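Local coordinates for hydrolase, NUDIX family (Clostridium perfringens ATCC 13124, PDB 3F6A), which probably hydrolyses nucleoside diphosphates linked to another group, as is usual for Nudix-family enzymes, though its own substrate is not established, at residues H22-K25 and K26-K29; G35-E38 and V39-P43; I67-K70 and K71-L75; G90-S93 and P94-S97; L141-A144 and T145-L148. One frame throughout, in Å; residues are numbered along the deposited sequence.

Overall arrangement
The five contacts divide by burial and by the elements they join. Contacts 1 and 4 are surface turns, each joining two antiparallel strands, with centres about 14 Å apart, and they touch where His-24 meets Ser-93. Contacts 2, 3 and 5 are partly buried. Contact 2 leads from strand 30-36 into helix 43-55 and relies on a carboxylate gripping backbone. Contacts 3 and 5 each lie within a single helix, where i to i+4 bonds and a hydroxyl on a carbonyl prevail. Contact 5 packs on the central sheet, whereas contact 3 lies about 26 Å from the chain centre. Contacts 2, 3 and 5 all touch the second subunit, so the dimer draws on separate regions.

Contact 1. Residues H22-K25 and K26-K29; sequences HLHK and KAKK
The carbonyl O of Lys-29 receives the backbone N-H of His-24, with N to O at 3.1 Å and an N-H...O angle of 164°. The donor lies nearly along the C=O axis, and the CA of Leu-23 adds a CH...O approach to the same oxygen at 3.6 Å. These two approaches close the turn, and the chain directions on its two sides, measured from CA 22 to 25 and from CA 26 to 29, differ by 143°. Within it Leu-23 extends CG anti to its own backbone N (chi1 -152°), which carries CD2 alongside the returning chain. There CD2 lies 3.4 Å from Lys-29 N and 3.6 Å from Lys-28 CA. On His-24 the ring atom CD2 meets Ala-27 CB obliquely at 4.1 Å. Lys-25 and Lys-26 run side by side, pointing the same way, yet their NZ atoms stay 5.6 Å apart; this pairing of like charges probably costs some energy, moderated by solvent around the exposed Lys-26. The end of Lys-29 is held elsewhere, its NZ bonding to Gln-137 OE1. Leu-23 O likewise takes a hydrogen bond from outside the turn, from Ser-119 OG, and the Leu-23 side chain packs on Met-30 and Ile-121. The whole is the connection of a beta hairpin, linking antiparallel strands 18-23 and 30-36 of the Nudix-fold sheet.

Contact 2. Residues G35-E38 and V39-P43; sequences GHIE and VNELP
Glu-41 OE1 takes the backbone N-H of Glu-38 in a short bond, 2.6 Å from N to OE1, with an N-H...O angle of 171°. This is the loop of the Nudix box, the motif that in this family runs from a glycine, here Gly-35, through a loop into a helix, here 43-55. The N-H reaches the carboxylate on its anti side, 28° out of its plane, and the same OE1 forms a salt bridge with Arg-49 NH1 of that helix. Arg-49 NH1 also bonds to His-36 O, so one guanidinium group ties the strand end and the loop to the helix. Glu-41 spans the distance because CG stands anti to the backbone N (chi1 173°) and the chain continues extended. A type II turn from Glu-38 to Glu-41 shapes the backbone; its closing bond, Glu-41 N to Glu-38 O at 2.9 Å, is weak. Outward from these bonds Ile-37 supplies the packing, and it also lies against Phe-7, Val-9 and Ala-46. The second subunit covers part of the loop: its Arg-5 NH2 bonds to Glu-41 O, and its Ile-99 packs on Leu-42 and Pro-43. Ile-37 touches through both branches: CG2 lies 3.2 Å from Glu-41 O, and CD1 crosses to the proline ring, 4.0 Å from Pro-43 CG.

Contact 3. Residues I67-K70 and K71-L75; sequences INLK and KSCDL
Lys-71 lies along Ile-67, one helical turn earlier, and its side chain can be traced atom by atom. CB stands 3.6 Å from Ile-67 O, and CG comes nearer that oxygen, at 3.2 Å. CG is placed there by lying anti to the carbonyl carbon of Lys-71 (chi1 -54°). CD then meets Ile-67 CG1 at 3.8 Å, the two side chains running side by side in the same direction. A bend at chi3 (78°) follows, and CE and NZ continue past the isoleucine. Beneath them the helix is regular: Lys-71 N, Ser-72 N, Cys-73 N and Asp-74 N bond to the carbonyls of Ile-67, Asn-68, Leu-69 and Lys-70. Ser-72 OG turns back between its own N and carbonyl carbon, lying 2.8 Å from Asn-68 O and 3.1 Å from Leu-69 O; its one proton could serve either, and the choice is not settled. On another side of the helix Leu-69 CD1 touches Cys-73 SG at 3.9 Å, an apolar i to i+4 contact. The Asp-74 carboxylate is linked to Lys-70 O by a water, which donates to that oxygen and, at 2.8 Å, to Asp-74 OD1. Lys-70 NZ and Asp-74 OD2 remain 5.8 Å apart, a distance consistent with only modest electrostatic attraction. Helix 67-75 packs on strand 79-81, Leu-69 and Lys-70 lying on Leu-80, while His-86, Glu-138 and Asn-139 of the second subunit meet Leu-69, Ser-72 and Cys-73.

Contact 4. Residues G90-S93 and P94-S97; sequences GDVS and PNHS
Asp-91 and Ser-97 meet through a water across the open end of this turn. The water donates to Asp-91 OD1 at 2.8 Å, lies 2.9 Å from Ser-97 OG, and makes a weak bond to Gly-90 O. Direct polar contacts are few. Ser-93 N donates to Asn-95 OD1 at 3.3 Å and 165°, a long bond whose acceptor is crowded in the model and so less surely placed. Within the returning arm His-96 ND1 bonds to Ser-97 O at 3.1 Å; the oxygen lies near the ring plane, whereas the donor sits above the carbonyl plane. One CH...O contact joins the arms, from the CA-H of Ser-97 to Gly-90 O, CA to O 3.3 Å, with 146° at the hydrogen. In the backbone, a cis peptide bond precedes Pro-94, and Asn-95 fits the centre of an inverse gamma turn, though its closing bond is weak and the acceptor, Pro-94 O, less surely placed. Strands 86-90 and 98-106 are thereby joined, with backbone pairing between Gly-90 and His-98 at the base. The chemistry across the turn, mostly water, a CH...O contact and one doubtful direct bond, suggests that its shape depends more on the backbone, with its cis proline, than on side-chain packing.

Contact 5. Residues L141-A144 and T145-L148; sequences LVMA and TEAL
Leu-141 O receives two donors from Thr-145, its backbone N and its hydroxyl, in the C-terminal helix 138-150 that packs against the Nudix-fold sheet. The tightly packed side holds Met-143 (a selenomethionine), Ala-144, Ala-147 and Leu-148. The methyls of Ala-144 and Ala-147 lie on Phe-12, and their small size probably allows the close approach, with Val-19 under Ala-144 and Leu-148, and Tyr-104 under Met-143 and Ala-147. Regular i to i+4 bonds run through this side, Ala-147 N to Met-143 O at 2.8 Å and Leu-148 N to Ala-144 O at 3.0 Å. The other side is partly exposed, and its one contact between side chains along the helix is loose. Val-142 and Glu-146, one turn apart, cross at an angle, CG1 of the valine 3.9 Å from OE2 of the glutamate. Glu-146 stretches out beyond CG, and its OE1 is held by Tyr-104 OH and His-86 NE2, so the carboxylate is fixed from the sheet. Its OE2 lies near Asp-66 OD2 of the second subunit, a like-charge approach that would probably raise the proton affinity of one of the two groups. Val-142 and Met-143 also touch that subunit, at its Ser-72 and Leu-69. Thr-145 packs on Lys-127 and Leu-130, with OG1 anti to its own carbonyl carbon (chi1 -60°). That torsion turns the hydroxyl back along the helix, where OG1 donates to Leu-141 O at 2.7 Å, tilted 21° from the carbonyl plane.

Contact 1. Residues H22-K25 and K26-K29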
loop_
_atom_site.group_PDB
_atom_site.type_symbol
_atom_site.label_atom_id
_atom_site.label_comp_id
_atom_site.label_asym_id
_atom_site.label_seq_id
_atom_site.Cartn_x
_atom_site.Cartn_y
_atom_site.Cartn_z
ATOM N N HIS A 22 -12.689 0.970 18.361
ATOM C CA HIS A 22 -12.576 1.629 19.654
ATOM C C HIS A 22 -12.883 3.113 19.510
ATOM O O HIS A 22 -12.690 3.689 18.442
ATOM C CB HIS A 22 -11.193 1.371 20.291
ATOM C CG HIS A 22 -10.062 2.162 19.703
ATOM N ND1 HIS A 22 -10.093 2.703 18.436
ATOM C CD2 HIS A 22 -8.836 2.454 20.203
ATOM C CE1 HIS A 22 -8.938 3.293 18.180
ATOM N NE2 HIS A 22 -8.159 3.156 19.235
ATOM N N LEU A 23 -13.402 3.720 20.576
ATOM C CA LEU A 23 -13.752 5.139 20.562
ATOM C C LEU A 23 -12.479 5.981 20.637
ATOM O O LEU A 23 -11.787 5.995 21.651
ATOM C CB LEU A 23 -14.673 5.474 21.748
ATOM C CG LEU A 23 -15.645 6.650 21.568
ATOM C CD1 LEU A 23 -16.380 6.899 22.875
ATOM C CD2 LEU A 23 -14.903 7.894 21.138
ATOM N N HIS A 24 -12.183 6.700 19.563
ATOM C CA HIS A 24 -10.974 7.507 19.519
ATOM C C HIS A 24 -10.766 8.447 20.705
ATOM O O HIS A 24 -9.635 8.647 21.142
ATOM C CB HIS A 24 -10.919 8.319 18.225
ATOM C CG HIS A 24 -9.548 8.823 17.902
ATOM N ND1 HIS A 24 -8.564 8.013 17.377
ATOM C CD2 HIS A 24 -8.973 10.033 18.097
ATOM C CE1 HIS A 24 -7.442 8.701 17.265
ATOM N NE2 HIS A 24 -7.663 9.930 17.697
ATOM N N LYS A 25 -11.850 9.014 21.225
ATOM C CA LYS A 25 -11.783 9.957 22.347
ATOM C C LYS A 25 -11.222 11.287 21.837
ATOM O O LYS A 25 -10.329 11.308 20.992
ATOM C CB LYS A 25 -10.920 9.410 23.496
ATOM C CG LYS A 25 -9.477 9.895 23.519
ATOM C CD LYS A 25 -8.804 9.559 24.841
ATOM C CE LYS A 25 -8.754 8.064 25.088
ATOM N NZ LYS A 25 -8.108 7.765 26.396
ATOM N N LYS A 26 -11.745 12.393 22.360
ATOM C CA LYS A 26 -11.342 13.724 21.907
ATOM C C LYS A 26 -11.855 13.820 20.475
ATOM O O LYS A 26 -11.526 14.742 19.729
ATOM C CB LYS A 26 -9.819 13.894 21.937
ATOM C CG LYS A 26 -9.238 14.014 23.336
ATOM C CD LYS A 26 -7.743 14.279 23.291
ATOM C CE LYS A 26 -7.174 14.474 24.688
ATOM N NZ LYS A 26 -7.438 13.294 25.558
ATOM N N ALA A 27 -12.673 12.834 20.121
ATOM C CA ALA A 27 -13.291 12.713 18.807
ATOM C C ALA A 27 -14.274 11.554 18.927
ATOM O O ALA A 27 -14.012 10.449 18.458
ATOM C CB ALA A 27 -12.238 12.409 17.755
ATOM N N LYS A 28 -15.400 11.816 19.579
ATOM C CA LYS A 28 -16.435 10.813 19.800
ATOM C C LYS A 28 -16.831 10.091 18.509
ATOM O O LYS A 28 -17.799 10.469 17.852
ATOM C CB LYS A 28 -17.670 11.483 20.416
ATOM C CG LYS A 28 -18.403 10.649 21.464
ATOM C CD LYS A 28 -19.600 11.411 22.034
ATOM C CE LYS A 28 -20.169 10.727 23.273
ATOM N NZ LYS A 28 -20.612 9.330 23.011
ATOM N N LYS A 29 -16.079 9.052 18.155
ATOM C CA LYS A 29 -16.356 8.271 16.952
ATOM C C LYS A 29 -15.640 6.924 17.028
ATOM O O LYS A 29 -14.505 6.843 17.501
ATOM C CB LYS A 29 -15.876 9.022 15.708
ATOM C CG LYS A 29 -14.364 9.150 15.630
ATOM C CD LYS A 29 -13.881 9.599 14.259
ATOM C CE LYS A 29 -14.176 11.063 14.002
ATOM N NZ LYS A 29 -13.431 11.542 12.806
#

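Contact 2. Residues G35-E38 and V39-P43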
loop_
_atom_site.group_PDB
_atom_site.type_symbol
_atom_site.label_atom_id
_atom_site.label_comp_id
_atom_site.label_asym_id
_atom_site.label_seq_id
_atom_site.Cartn_x
_atom_site.Cartn_y
_atom_site.Cartn_z
ATOM N N GLY A 35 -2.464 3.904 14.166
ATOM C CA GLY A 35 -1.645 5.006 14.640
ATOM C C GLY A 35 -0.450 5.213 13.732
ATOM O O GLY A 35 -0.341 4.572 12.688
ATOM N N HIS A 36 0.451 6.099 14.138
ATOM C CA HIS A 36 1.640 6.396 13.354
ATOM C C HIS A 36 2.584 5.209 13.243
ATOM O O HIS A 36 2.556 4.284 14.062
ATOM C CB HIS A 36 2.391 7.592 13.951
ATOM C CG HIS A 36 3.194 7.266 15.176
ATOM N ND1 HIS A 36 2.675 6.581 16.254
ATOM C CD2 HIS A 36 4.467 7.589 15.513
ATOM C CE1 HIS A 36 3.590 6.500 17.203
ATOM N NE2 HIS A 36 4.686 7.103 16.779
ATOM N N ILE A 37 3.406 5.243 12.201
ATOM C CA ILE A 37 4.395 4.207 11.951
ATOM C C ILE A 37 5.711 4.775 12.471
ATOM O O ILE A 37 6.047 5.926 12.186
ATOM C CB ILE A 37 4.547 3.939 10.443
ATOM C CG1 ILE A 37 3.179 3.651 9.817
ATOM C CG2 ILE A 37 5.493 2.767 10.213
ATOM C CD1 ILE A 37 3.236 3.450 8.304
ATOM N N GLU A 38 6.461 3.997 13.239
ATOM C CA GLU A 38 7.726 4.523 13.734
ATOM C C GLU A 38 8.708 4.583 12.574
ATOM O O GLU A 38 8.632 3.778 11.641
ATOM C CB GLU A 38 8.288 3.640 14.847
ATOM C CG GLU A 38 9.340 4.338 15.707
ATOM C CD GLU A 38 10.761 3.980 15.330
ATOM O OE1 GLU A 38 11.088 2.775 15.336
ATOM O OE2 GLU A 38 11.555 4.903 15.037
ATOM N N VAL A 39 9.616 5.550 12.614
ATOM C CA VAL A 39 10.602 5.662 11.557
ATOM C C VAL A 39 11.391 4.362 11.674
ATOM O O VAL A 39 11.601 3.856 12.773
ATOM C CB VAL A 39 11.520 6.910 11.760
ATOM C CG1 VAL A 39 12.517 6.667 12.879
ATOM C CG2 VAL A 39 12.231 7.250 10.462
ATOM N N ASN A 40 11.791 3.798 10.546
ATOM C CA ASN A 40 12.536 2.544 10.562
ATOM C C ASN A 40 11.659 1.383 11.048
ATOM O O ASN A 40 12.167 0.372 11.536
ATOM C CB ASN A 40 13.779 2.667 11.449
ATOM C CG ASN A 40 14.807 1.590 11.163
ATOM O OD1 ASN A 40 15.243 1.424 10.023
ATOM N ND2 ASN A 40 15.208 0.857 12.197
ATOM N N GLU A 41 10.344 1.540 10.926
ATOM C CA GLU A 41 9.399 0.490 11.305
ATOM C C GLU A 41 8.527 0.179 10.087
ATOM O O GLU A 41 8.081 1.087 9.395
ATOM C CB GLU A 41 8.505 0.942 12.463
ATOM C CG GLU A 41 7.392 -0.051 12.782
ATOM C CD GLU A 41 6.510 0.385 13.936
ATOM O OE1 GLU A 41 5.931 1.492 13.871
ATOM O OE2 GLU A 41 6.397 -0.390 14.906
ATOM N N LEU A 42 8.291 -1.101 9.824
ATOM C CA LEU A 42 7.463 -1.500 8.685
ATOM C C LEU A 42 6.000 -1.252 9.014
ATOM O O LEU A 42 5.576 -1.442 10.156
ATOM C CB LEU A 42 7.636 -2.989 8.375
ATOM C CG LEU A 42 9.025 -3.575 8.110
ATOM C CD1 LEU A 42 8.890 -5.090 7.951
ATOM C CD2 LEU A 42 9.643 -2.943 6.870
ATOM N N PRO A 43 5.204 -0.832 8.016
ATOM C CA PRO A 43 3.780 -0.579 8.261
ATOM C C PRO A 43 3.104 -1.774 8.940
ATOM O O PRO A 43 2.216 -1.599 9.770
ATOM C CB PRO A 43 3.227 -0.325 6.856
ATOM C CG PRO A 43 4.398 0.335 6.153
ATOM C CD PRO A 43 5.565 -0.521 6.616
#

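Contact 3. Residues I67-K70 and K71-L75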
loop_
_atom_site.group_PDB
_atom_site.type_symbol
_atom_site.label_atom_id
_atom_site.label_comp_id
_atom_site.label_asym_id
_atom_site.label_seq_id
_atom_site.Cartn_x
_atom_site.Cartn_y
_atom_site.Cartn_z
ATOM N N ILE A 67 3.877 -16.029 -3.998
ATOM C CA ILE A 67 5.077 -16.865 -3.891
ATOM C C ILE A 67 6.173 -16.573 -4.912
ATOM O O ILE A 67 7.353 -16.499 -4.559
ATOM C CB ILE A 67 4.709 -18.392 -3.933
ATOM C CG1 ILE A 67 5.875 -19.231 -3.392
ATOM C CG2 ILE A 67 4.390 -18.833 -5.355
ATOM C CD1 ILE A 67 6.173 -18.996 -1.920
ATOM N N ASN A 68 5.793 -16.402 -6.174
ATOM C CA ASN A 68 6.760 -16.116 -7.228
ATOM C C ASN A 68 7.593 -14.882 -6.907
ATOM O O ASN A 68 8.818 -14.881 -7.074
ATOM C CB ASN A 68 6.041 -15.913 -8.564
ATOM C CG ASN A 68 5.727 -17.221 -9.263
ATOM O OD1 ASN A 68 6.622 -17.890 -9.775
ATOM N ND2 ASN A 68 4.456 -17.592 -9.285
ATOM N N LEU A 69 6.928 -13.833 -6.443
ATOM C CA LEU A 69 7.628 -12.600 -6.117
ATOM C C LEU A 69 8.356 -12.706 -4.775
ATOM O O LEU A 69 9.426 -12.125 -4.597
ATOM C CB LEU A 69 6.643 -11.432 -6.093
ATOM C CG LEU A 69 7.271 -10.045 -5.915
ATOM C CD1 LEU A 69 8.309 -9.786 -7.006
ATOM C CD2 LEU A 69 6.175 -8.994 -5.962
ATOM N N LYS A 70 7.785 -13.447 -3.830
ATOM C CA LYS A 70 8.427 -13.595 -2.524
ATOM C C LYS A 70 9.785 -14.275 -2.666
ATOM O O LYS A 70 10.787 -13.780 -2.159
ATOM C CB LYS A 70 7.546 -14.403 -1.567
ATOM C CG LYS A 70 8.124 -14.512 -0.157
ATOM C CD LYS A 70 7.253 -15.349 0.758
ATOM C CE LYS A 70 7.964 -15.635 2.079
ATOM N NZ LYS A 70 7.160 -16.534 2.963
ATOM N N LYS A 71 9.818 -15.403 -3.370
ATOM C CA LYS A 71 11.057 -16.152 -3.567
ATOM C C LYS A 71 12.086 -15.390 -4.406
ATOM O O LYS A 71 13.269 -15.359 -4.064
ATOM C CB LYS A 71 10.752 -17.505 -4.212
ATOM C CG LYS A 71 9.714 -18.304 -3.438
ATOM C CD LYS A 71 9.562 -19.734 -3.943
ATOM C CE LYS A 71 10.686 -20.620 -3.451
ATOM N NZ LYS A 71 10.357 -22.067 -3.620
ATOM N N SER A 72 11.642 -14.772 -5.496
ATOM C CA SER A 72 12.563 -14.017 -6.332
ATOM C C SER A 72 13.127 -12.831 -5.550
ATOM O O SER A 72 14.289 -12.464 -5.725
ATOM C CB SER A 72 11.864 -13.540 -7.612
ATOM O OG SER A 72 10.698 -12.792 -7.326
ATOM N N CYS A 73 12.317 -12.242 -4.672
ATOM C CA CYS A 73 12.784 -11.114 -3.872
ATOM C C CYS A 73 13.898 -11.557 -2.928
ATOM O O CYS A 73 14.944 -10.918 -2.854
ATOM C CB CYS A 73 11.636 -10.505 -3.058
ATOM S SG CYS A 73 10.682 -9.223 -3.916
ATOM N N ASP A 74 13.673 -12.653 -2.212
ATOM C CA ASP A 74 14.672 -13.164 -1.278
ATOM C C ASP A 74 16.016 -13.384 -1.969
ATOM O O ASP A 74 17.065 -13.048 -1.419
ATOM C CB ASP A 74 14.197 -14.470 -0.636
ATOM C CG ASP A 74 12.943 -14.286 0.199
ATOM O OD1 ASP A 74 12.846 -13.264 0.913
ATOM O OD2 ASP A 74 12.058 -15.169 0.154
ATOM N N LEU A 75 15.979 -13.950 -3.171
ATOM C CA LEU A 75 17.197 -14.191 -3.937
ATOM C C LEU A 75 17.906 -12.868 -4.191
ATOM O O LEU A 75 19.111 -12.741 -3.982
ATOM C CB LEU A 75 16.869 -14.829 -5.288
ATOM C CG LEU A 75 16.378 -16.271 -5.354
ATOM C CD1 LEU A 75 15.976 -16.595 -6.786
ATOM C CD2 LEU A 75 17.476 -17.211 -4.875
HETATM O O HOH W 1 10.434 -12.109 0.227
#

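Contact 4. Residues G90-S93 and P94-S97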
loop_
_atom_site.group_PDB
_atom_site.type_symbol
_atom_site.label_atom_id
_atom_site.label_comp_id
_atom_site.label_asym_id
_atom_site.label_seq_id
_atom_site.Cartn_x
_atom_site.Cartn_y
_atom_site.Cartn_z
ATOM N N GLY A 90 -6.230 10.673 4.907
ATOM C CA GLY A 90 -6.948 11.231 6.036
ATOM C C GLY A 90 -6.570 12.677 6.291
ATOM O O GLY A 90 -5.465 13.121 5.962
ATOM N N ASP A 91 -7.489 13.409 6.912
ATOM C CA ASP A 91 -7.294 14.827 7.172
ATOM C C ASP A 91 -7.402 15.146 8.655
ATOM O O ASP A 91 -6.984 16.210 9.108
ATOM C CB ASP A 91 -8.354 15.612 6.398
ATOM C CG ASP A 91 -7.849 16.940 5.898
ATOM O OD1 ASP A 91 -6.695 16.997 5.418
ATOM O OD2 ASP A 91 -8.614 17.925 5.961
ATOM N N VAL A 92 -7.969 14.222 9.413
ATOM C CA VAL A 92 -8.135 14.443 10.835
ATOM C C VAL A 92 -7.789 13.208 11.659
ATOM O O VAL A 92 -7.904 12.078 11.185
ATOM C CB VAL A 92 -9.579 14.877 11.138
ATOM C CG1 VAL A 92 -10.555 13.797 10.699
ATOM C CG2 VAL A 92 -9.726 15.169 12.603
ATOM N N SER A 93 -7.343 13.441 12.889
ATOM C CA SER A 93 -6.990 12.372 13.811
ATOM C C SER A 93 -5.996 11.356 13.236
ATOM O O SER A 93 -6.372 10.231 12.901
ATOM C CB SER A 93 -8.267 11.654 14.248
ATOM O OG SER A 93 -8.017 10.792 15.339
ATOM N N PRO A 94 -4.709 11.731 13.130
ATOM C CA PRO A 94 -4.095 13.008 13.507
ATOM C C PRO A 94 -4.608 14.168 12.658
ATOM O O PRO A 94 -5.052 13.968 11.526
ATOM C CB PRO A 94 -2.606 12.747 13.295
ATOM C CG PRO A 94 -2.612 11.798 12.141
ATOM C CD PRO A 94 -3.703 10.835 12.536
ATOM N N ASN A 95 -4.524 15.379 13.201
ATOM C CA ASN A 95 -5.012 16.564 12.506
ATOM C C ASN A 95 -4.042 17.212 11.531
ATOM O O ASN A 95 -3.756 18.405 11.611
ATOM C CB ASN A 95 -5.494 17.591 13.523
ATOM C CG ASN A 95 -6.622 17.061 14.377
ATOM O OD1 ASN A 95 -7.615 16.546 13.861
ATOM N ND2 ASN A 95 -6.478 17.181 15.692
ATOM N N HIS A 96 -3.536 16.397 10.615
ATOM C CA HIS A 96 -2.638 16.836 9.560
ATOM C C HIS A 96 -2.841 15.794 8.465
ATOM O O HIS A 96 -3.143 14.634 8.757
ATOM C CB HIS A 96 -1.180 16.877 10.041
ATOM C CG HIS A 96 -0.651 15.562 10.527
ATOM N ND1 HIS A 96 -0.286 14.544 9.670
ATOM C CD2 HIS A 96 -0.408 15.107 11.777
ATOM C CE1 HIS A 96 0.162 13.518 10.375
ATOM N NE2 HIS A 96 0.098 13.833 11.654
ATOM N N SER A 97 -2.716 16.205 7.209
ATOM C CA SER A 97 -2.922 15.275 6.107
ATOM C C SER A 97 -2.029 14.063 6.290
ATOM O O SER A 97 -0.866 14.188 6.665
ATOM C CB SER A 97 -2.630 15.950 4.766
ATOM O OG SER A 97 -3.151 15.176 3.698
HETATM O O HOH W 2 -6.018 15.239 3.356
#

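Contact 5. Residues L141-A144 and T145-L148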
loop_
_atom_site.group_PDB
_atom_site.type_symbol
_atom_site.label_atom_id
_atom_site.label_comp_id
_atom_site.label_asym_id
_atom_site.label_seq_id
_atom_site.Cartn_x
_atom_site.Cartn_y
_atom_site.Cartn_z
ATOM N N LEU A 141 -17.697 1.735 8.290
ATOM C CA LEU A 141 -18.727 0.698 8.276
ATOM C C LEU A 141 -18.483 -0.240 7.112
ATOM O O LEU A 141 -18.674 -1.449 7.227
ATOM C CB LEU A 141 -20.124 1.310 8.131
ATOM C CG LEU A 141 -20.711 2.034 9.342
ATOM C CD1 LEU A 141 -22.070 2.624 8.985
ATOM C CD2 LEU A 141 -20.840 1.060 10.506
ATOM N N VAL A 142 -18.053 0.320 5.988
ATOM C CA VAL A 142 -17.788 -0.481 4.799
ATOM C C VAL A 142 -16.583 -1.401 4.972
ATOM O O VAL A 142 -16.660 -2.595 4.679
ATOM C CB VAL A 142 -17.548 0.417 3.571
ATOM C CG1 VAL A 142 -17.056 -0.403 2.407
ATOM C CG2 VAL A 142 -18.838 1.131 3.199
HETATM N N MSE A 143 -15.469 -0.854 5.450
HETATM C CA MSE A 143 -14.275 -1.670 5.629
HETATM C C MSE A 143 -14.434 -2.739 6.701
HETATM O O MSE A 143 -13.899 -3.841 6.572
HETATM C CB MSE A 143 -13.067 -0.780 5.924
HETATM C CG MSE A 143 -12.697 0.108 4.730
HETATM SE SE MSE A 143 -11.034 1.062 4.908
HETATM C CE MSE A 143 -11.612 2.416 6.129
ATOM N N ALA A 144 -15.187 -2.433 7.747
ATOM C CA ALA A 144 -15.413 -3.398 8.816
ATOM C C ALA A 144 -16.219 -4.563 8.245
ATOM O O ALA A 144 -16.009 -5.721 8.603
ATOM C CB ALA A 144 -16.168 -2.736 9.970
ATOM N N THR A 145 -17.132 -4.241 7.334
ATOM C CA THR A 145 -17.964 -5.251 6.694
ATOM C C THR A 145 -17.125 -6.087 5.735
ATOM O O THR A 145 -17.289 -7.306 5.662
ATOM C CB THR A 145 -19.128 -4.595 5.937
ATOM O OG1 THR A 145 -19.920 -3.842 6.863
ATOM C CG2 THR A 145 -20.002 -5.646 5.272
ATOM N N GLU A 146 -16.223 -5.438 5.001
ATOM C CA GLU A 146 -15.359 -6.168 4.085
ATOM C C GLU A 146 -14.479 -7.106 4.903
ATOM O O GLU A 146 -14.269 -8.257 4.531
ATOM C CB GLU A 146 -14.457 -5.221 3.291
ATOM C CG GLU A 146 -15.184 -4.218 2.418
ATOM C CD GLU A 146 -14.228 -3.431 1.547
ATOM O OE1 GLU A 146 -13.025 -3.362 1.896
ATOM O OE2 GLU A 146 -14.676 -2.876 0.522
ATOM N N ALA A 147 -13.957 -6.603 6.018
ATOM C CA ALA A 147 -13.100 -7.416 6.882
ATOM C C ALA A 147 -13.863 -8.664 7.321
ATOM O O ALA A 147 -13.324 -9.771 7.299
ATOM C CB ALA A 147 -12.648 -6.605 8.106
ATOM N N LEU A 148 -15.121 -8.485 7.716
ATOM C CA LEU A 148 -15.950 -9.607 8.143
ATOM C C LEU A 148 -16.222 -10.575 6.995
ATOM O O LEU A 148 -16.094 -11.789 7.160
ATOM C CB LEU A 148 -17.277 -9.105 8.726
ATOM C CG LEU A 148 -17.224 -8.575 10.162
ATOM C CD1 LEU A 148 -18.525 -7.865 10.518
ATOM C CD2 LEU A 148 -16.968 -9.728 11.114
#